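Side-chain contacts in beta sliding clamp (Borrelia burgdorferi, PDB 6DJ8), which probably encircles DNA as a ring-shaped head-to-tail homodimer and tethers DNA polymerases and other proteins to it, making replication processive: residues Asn20-Glu25 against Lys97-Val102; Ser84-Ala89 against Ser108-Met113. One frame throughout, in Å; residues are numbered along the deposited sequence.

Overall arrangement
Both contacts lie in the N-terminal domain, their centres about 11 Å apart, and both pack a helix on one antiparallel sheet. Interaction 1 sets helix 19-29 on strand 98-104; interaction 2 sets helix 83-92 on the neighbouring strand 109-114. The strands are joined by probable backbone hydrogen bonds, Val102 O to Glu111 N (2.7 Å) and Lys100 N to Met113 O (2.9 Å), and Ile101 touches Leu110 between the two sites. All touching side chains are buried and apolar. The direct packing of interaction 1 is aliphatic, with a water bridge between backbones at the strand's start, whereas interaction 2 uses an aromatic ring and lies close to the second subunit.

Interaction 1 of 2, residues Asn20-Glu25 against Lys97-Val102; sequences NQIMNE and KKIKIV
Ile22 meets the strand with both of its branches, each directed at a different isoleucine. Its CG2 methyl approaches Ile99 CD1 at 4.4 Å, while its CD1 comes to 4.3 Å from Ile101 CD1, a methyl-to-methyl meeting in both cases. The torsions account for this division: CG1 of Ile22 stands anti to the backbone N (chi1 -165°) and the chain is fully extended beyond it, carrying CD1 along to Ile101 while CG2 stays behind for Ile99.

In Ile99, CG1 sits between the backbone N and the carbonyl carbon (chi1 49°), and the extended chain beyond it brings its CD1 to 3.8 Å from Ile101 CD1, so that the two methyls form one apolar patch under Ile22. With the nearest CA atoms, Ile22 and Ile99, 9.6 Å apart, the direct, apolar part of the contact is made by side-chain ends. This is helix-on-antiparallel-sheet packing in the hydrophobic interior of the N-terminal domain.

A water gives the polar part of the contact. It accepts from Asn20 N at 2.8 Å and donates to Lys97 O at 2.7 Å, thus joining the first turn of the helix to the residue just before the strand.

Strand 14-18, which runs straight into helix 19-29, pairs with 98-104; its Cys17 touches both Ile22 and Ile99. Val90 of helix 83-92 and Ile69 of strand 64-70 also pack on Ile22, placing it between the sheet of 98-104 and the sheet shared with the central domain, beside helix 83-92.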
loop_
_atom_site.group_PDB
_atom_site.type_symbol
_atom_site.label_atom_id
_atom_site.label_comp_id
_atom_site.label_asym_id
_atom_site.label_seq_id
_atom_site.Cartn_x
_atom_site.Cartn_y
_atom_site.Cartn_z
ATOM N N ASN A 20 17.358 3.270 -17.441
ATOM C CA ASN A 20 16.151 2.484 -17.213
ATOM C C ASN A 20 16.457 0.992 -17.262
ATOM O O ASN A 20 15.887 0.209 -16.497
ATOM C CB ASN A 20 15.072 2.843 -18.231
ATOM C CG ASN A 20 13.715 2.222 -17.877
ATOM O OD1 ASN A 20 13.293 1.231 -18.480
ATOM N ND2 ASN A 20 13.053 2.782 -16.869
ATOM N N GLN A 21 17.386 0.585 -18.128
ATOM C CA GLN A 21 17.699 -0.842 -18.225
ATOM C C GLN A 21 18.365 -1.333 -16.952
ATOM O O GLN A 21 17.928 -2.322 -16.354
ATOM C CB GLN A 21 18.600 -1.118 -19.425
ATOM C CG GLN A 21 18.896 -2.606 -19.617
ATOM C CD GLN A 21 19.718 -2.862 -20.855
ATOM O OE1 GLN A 21 20.432 -1.967 -21.324
ATOM N NE2 GLN A 21 19.612 -4.070 -21.411
ATOM N N ILE A 22 19.415 -0.641 -16.495
ATOM C CA ILE A 22 20.089 -1.156 -15.309
ATOM C C ILE A 22 19.177 -1.037 -14.091
ATOM O O ILE A 22 19.267 -1.848 -13.162
ATOM C CB ILE A 22 21.451 -0.477 -15.088
ATOM C CG1 ILE A 22 22.251 -1.303 -14.067
ATOM C CG2 ILE A 22 21.256 1.000 -14.679
ATOM C CD1 ILE A 22 23.616 -0.774 -13.730
ATOM N N MET A 23 18.266 -0.055 -14.080
ATOM C CA MET A 23 17.295 0.017 -12.989
ATOM C C MET A 23 16.438 -1.252 -12.942
ATOM O O MET A 23 16.255 -1.862 -11.878
ATOM C CB MET A 23 16.396 1.263 -13.140
ATOM C CG MET A 23 15.427 1.431 -11.993
ATOM S SD MET A 23 14.383 2.899 -12.178
ATOM C CE MET A 23 15.618 4.097 -12.773
ATOM N N ASN A 24 15.913 -1.667 -14.092
ATOM C CA ASN A 24 15.073 -2.867 -14.119
ATOM C C ASN A 24 15.854 -4.104 -13.690
ATOM O O ASN A 24 15.351 -4.928 -12.916
ATOM C CB ASN A 24 14.491 -3.069 -15.518
ATOM C CG ASN A 24 13.443 -2.027 -15.868
ATOM O OD1 ASN A 24 12.841 -1.411 -14.982
ATOM N ND2 ASN A 24 13.223 -1.822 -17.162
ATOM N N GLU A 25 17.093 -4.246 -14.171
ATOM C CA GLU A 25 17.859 -5.454 -13.862
ATOM C C GLU A 25 18.267 -5.487 -12.399
ATOM O O GLU A 25 18.310 -6.559 -11.792
ATOM C CB GLU A 25 19.093 -5.555 -14.757
ATOM C CG GLU A 25 18.802 -5.603 -16.250
ATOM C CD GLU A 25 17.962 -6.819 -16.696
ATOM O OE1 GLU A 25 17.613 -7.693 -15.869
ATOM O OE2 GLU A 25 17.664 -6.892 -17.902
ATOM N N LYS A 97 18.832 9.589 -19.511
ATOM C CA LYS A 97 18.676 8.424 -20.376
ATOM C C LYS A 97 19.817 7.425 -20.165
ATOM O O LYS A 97 19.592 6.210 -20.131
ATOM C CB LYS A 97 18.603 8.875 -21.836
ATOM C CG LYS A 97 18.585 7.734 -22.834
ATOM C CD LYS A 97 17.177 7.402 -23.314
ATOM C CE LYS A 97 17.135 6.031 -23.997
ATOM N NZ LYS A 97 18.231 5.880 -24.999
ATOM N N LYS A 98 21.037 7.928 -19.974
ATOM C CA LYS A 98 22.231 7.122 -19.749
ATOM C C LYS A 98 23.001 7.665 -18.557
ATOM O O LYS A 98 23.047 8.883 -18.333
ATOM C CB LYS A 98 23.152 7.148 -20.976
ATOM C CG LYS A 98 22.508 6.613 -22.235
ATOM C CD LYS A 98 23.497 6.490 -23.382
ATOM C CE LYS A 98 22.850 5.751 -24.552
ATOM N NZ LYS A 98 23.764 5.578 -25.719
ATOM N N ILE A 99 23.660 6.772 -17.816
ATOM C CA ILE A 99 24.510 7.225 -16.719
ATOM C C ILE A 99 25.914 6.656 -16.878
ATOM O O ILE A 99 26.121 5.596 -17.481
ATOM C CB ILE A 99 23.940 6.856 -15.334
ATOM C CG1 ILE A 99 23.547 5.368 -15.291
ATOM C CG2 ILE A 99 22.741 7.722 -14.997
ATOM C CD1 ILE A 99 23.215 4.913 -13.895
ATOM N N LYS A 100 26.886 7.380 -16.330
ATOM C CA LYS A 100 28.273 6.948 -16.282
ATOM C C LYS A 100 28.558 6.558 -14.839
ATOM O O LYS A 100 28.355 7.362 -13.921
ATOM C CB LYS A 100 29.215 8.062 -16.760
ATOM C CG LYS A 100 30.701 7.680 -16.814
ATOM C CD LYS A 100 31.546 8.784 -17.498
ATOM C CE LYS A 100 33.021 8.390 -17.608
ATOM N NZ LYS A 100 33.904 9.503 -18.100
ATOM N N ILE A 101 29.005 5.326 -14.634
ATOM C CA ILE A 101 29.289 4.812 -13.303
ATOM C C ILE A 101 30.791 4.600 -13.212
ATOM O O ILE A 101 31.356 3.820 -13.979
ATOM C CB ILE A 101 28.510 3.522 -13.034
ATOM C CG1 ILE A 101 26.998 3.831 -13.085
ATOM C CG2 ILE A 101 28.931 2.922 -11.714
ATOM C CD1 ILE A 101 26.073 2.613 -12.934
ATOM N N VAL A 102 31.434 5.297 -12.281
ATOM C CA VAL A 102 32.882 5.302 -12.131
ATOM C C VAL A 102 33.206 4.565 -10.845
ATOM O O VAL A 102 32.581 4.818 -9.811
ATOM C CB VAL A 102 33.442 6.737 -12.091
ATOM C CG1 VAL A 102 34.957 6.711 -11.891
ATOM C CG2 VAL A 102 33.077 7.494 -13.354
HETATM O O HOH W 1 17.203 5.125 -19.519
#

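Interaction 2 of 2, residues Ser84-Ala89 against Ser108-Met113; sequences SNFYDA and SKLEIM
Leu110, which meets Phe86, is modelled with an off-staggered first torsion: at chi1 -118° its CG nearly eclipses the hydrogen on CA. Its CD2 is set 3.8 Å from Phe86 CE1, approaching the ring obliquely. The setting is the helix-on-sheet layer of the N-terminal alpha/beta domain of this polymerase processivity factor: helix 83-92 runs over strand 109-114 with segment axes 11.2 Å apart and only 15° between their directions. That near-parallel course matches Phe86 with Leu110 and Ala89 with Ile112, the latter pair having CA atoms 8.0 Å apart.

Phe86 CG stands anti to the backbone N, which swings the ring across to the strand, where CE1 touches both partners. Ile112 lies about perpendicular to the Phe86 side chain, with CD1 at the ring's edge near its plane. At the strand's start, Ser108 and Lys109 both face Asn104 in a G1 beta bulge, within the hairpin formed with strand 98-104. The second subunit is close by: its Thr322 O accepts a hydrogen bond from Lys109 NZ, and its Tyr297 packs on Ala89. Within the contact, Ile112 CD1 touches two helix residues at once, Phe86 CE1 at 4.2 Å and Ala89 CB at 3.9 Å, in directions roughly at a right angle.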
loop_
_atom_site.group_PDB
_atom_site.type_symbol
_atom_site.label_atom_id
_atom_site.label_comp_id
_atom_site.label_asym_id
_atom_site.label_seq_id
_atom_site.Cartn_x
_atom_site.Cartn_y
_atom_site.Cartn_z
ATOM N N SER A 84 20.274 -2.344 -2.227
ATOM C CA SER A 84 19.266 -1.315 -1.980
ATOM C C SER A 84 19.814 0.085 -2.276
ATOM O O SER A 84 19.134 0.916 -2.894
ATOM C CB SER A 84 18.785 -1.432 -0.529
ATOM O OG SER A 84 17.828 -0.444 -0.208
ATOM N N ASN A 85 21.051 0.361 -1.858
ATOM C CA ASN A 85 21.641 1.668 -2.149
ATOM C C ASN A 85 21.868 1.854 -3.644
ATOM O O ASN A 85 21.595 2.927 -4.192
ATOM C CB ASN A 85 22.953 1.848 -1.393
ATOM C CG ASN A 85 22.749 1.989 0.095
ATOM O OD1 ASN A 85 21.621 2.140 0.563
ATOM N ND2 ASN A 85 23.842 1.948 0.852
ATOM N N PHE A 86 22.364 0.819 -4.321
ATOM C CA PHE A 86 22.622 0.935 -5.750
ATOM C C PHE A 86 21.333 1.181 -6.511
ATOM O O PHE A 86 21.286 2.007 -7.427
ATOM C CB PHE A 86 23.304 -0.343 -6.254
ATOM C CG PHE A 86 23.893 -0.215 -7.621
ATOM C CD1 PHE A 86 24.405 0.993 -8.062
ATOM C CD2 PHE A 86 23.914 -1.301 -8.481
ATOM C CE1 PHE A 86 24.945 1.114 -9.327
ATOM C CE2 PHE A 86 24.461 -1.187 -9.741
ATOM C CZ PHE A 86 24.975 0.031 -10.164
ATOM N N TYR A 87 20.275 0.452 -6.153
ATOM C CA TYR A 87 18.970 0.688 -6.754
ATOM C C TYR A 87 18.507 2.119 -6.509
ATOM O O TYR A 87 17.986 2.780 -7.414
ATOM C CB TYR A 87 17.956 -0.307 -6.183
ATOM C CG TYR A 87 16.592 -0.233 -6.821
ATOM C CD1 TYR A 87 16.443 -0.439 -8.183
ATOM C CD2 TYR A 87 15.450 0.036 -6.066
ATOM C CE1 TYR A 87 15.196 -0.382 -8.792
ATOM C CE2 TYR A 87 14.183 0.097 -6.670
ATOM C CZ TYR A 87 14.075 -0.121 -8.036
ATOM O OH TYR A 87 12.859 -0.078 -8.668
ATOM N N ASP A 88 18.666 2.605 -5.280
ATOM C CA ASP A 88 18.258 3.976 -4.983
ATOM C C ASP A 88 19.018 4.971 -5.845
ATOM O O ASP A 88 18.424 5.909 -6.399
ATOM C CB ASP A 88 18.468 4.266 -3.502
ATOM C CG ASP A 88 17.403 3.625 -2.636
ATOM O OD1 ASP A 88 16.405 3.131 -3.195
ATOM O OD2 ASP A 88 17.568 3.600 -1.401
ATOM N N ALA A 89 20.328 4.754 -6.011
ATOM C CA ALA A 89 21.142 5.647 -6.830
ATOM C C ALA A 89 20.592 5.741 -8.243
ATOM O O ALA A 89 20.420 6.836 -8.793
ATOM C CB ALA A 89 22.596 5.161 -6.840
ATOM N N SER A 108 36.809 3.161 -2.222
ATOM C CA SER A 108 35.709 2.202 -2.126
ATOM C C SER A 108 34.362 2.890 -2.344
ATOM O O SER A 108 33.467 2.860 -1.504
ATOM C CB SER A 108 35.748 1.470 -0.786
ATOM O OG SER A 108 36.845 0.569 -0.738
ATOM N N LYS A 109 34.248 3.526 -3.506
ATOM C CA LYS A 109 33.069 4.298 -3.858
ATOM C C LYS A 109 32.782 4.163 -5.343
ATOM O O LYS A 109 33.695 4.044 -6.166
ATOM C CB LYS A 109 33.226 5.782 -3.500
ATOM C CG LYS A 109 32.571 6.151 -2.180
ATOM C CD LYS A 109 33.331 7.248 -1.474
ATOM C CE LYS A 109 32.753 7.535 -0.087
ATOM N NZ LYS A 109 32.910 6.383 0.849
ATOM N N LEU A 110 31.504 4.143 -5.657
ATOM C CA LEU A 110 31.008 4.314 -7.008
ATOM C C LEU A 110 30.616 5.780 -7.138
ATOM O O LEU A 110 29.921 6.312 -6.270
ATOM C CB LEU A 110 29.811 3.403 -7.238
ATOM C CG LEU A 110 29.928 2.331 -8.314
ATOM C CD1 LEU A 110 31.088 1.438 -8.010
ATOM C CD2 LEU A 110 28.634 1.524 -8.311
ATOM N N GLU A 111 31.118 6.449 -8.166
ATOM C CA GLU A 111 30.768 7.835 -8.430
ATOM C C GLU A 111 29.902 7.798 -9.674
ATOM O O GLU A 111 30.315 7.253 -10.705
ATOM C CB GLU A 111 32.011 8.694 -8.644
ATOM C CG GLU A 111 33.143 8.361 -7.679
ATOM C CD GLU A 111 33.429 9.474 -6.697
ATOM O OE1 GLU A 111 32.728 10.508 -6.740
ATOM O OE2 GLU A 111 34.361 9.316 -5.881
ATOM N N ILE A 112 28.707 8.368 -9.580
ATOM C CA ILE A 112 27.717 8.266 -10.637
ATOM C C ILE A 112 27.357 9.668 -11.090
ATOM O O ILE A 112 27.136 10.567 -10.264
ATOM C CB ILE A 112 26.475 7.496 -10.160
ATOM C CG1 ILE A 112 26.910 6.182 -9.499
ATOM C CG2 ILE A 112 25.520 7.267 -11.305
ATOM C CD1 ILE A 112 25.754 5.225 -9.149
ATOM N N MET A 113 27.311 9.852 -12.400
ATOM C CA MET A 113 26.959 11.121 -12.996
ATOM C C MET A 113 26.133 10.804 -14.225
ATOM O O MET A 113 26.185 9.687 -14.758
ATOM C CB MET A 113 28.216 11.943 -13.344
ATOM C CG MET A 113 29.147 11.227 -14.326
ATOM S SD MET A 113 30.903 11.342 -13.885
ATOM C CE MET A 113 30.879 10.544 -12.275
#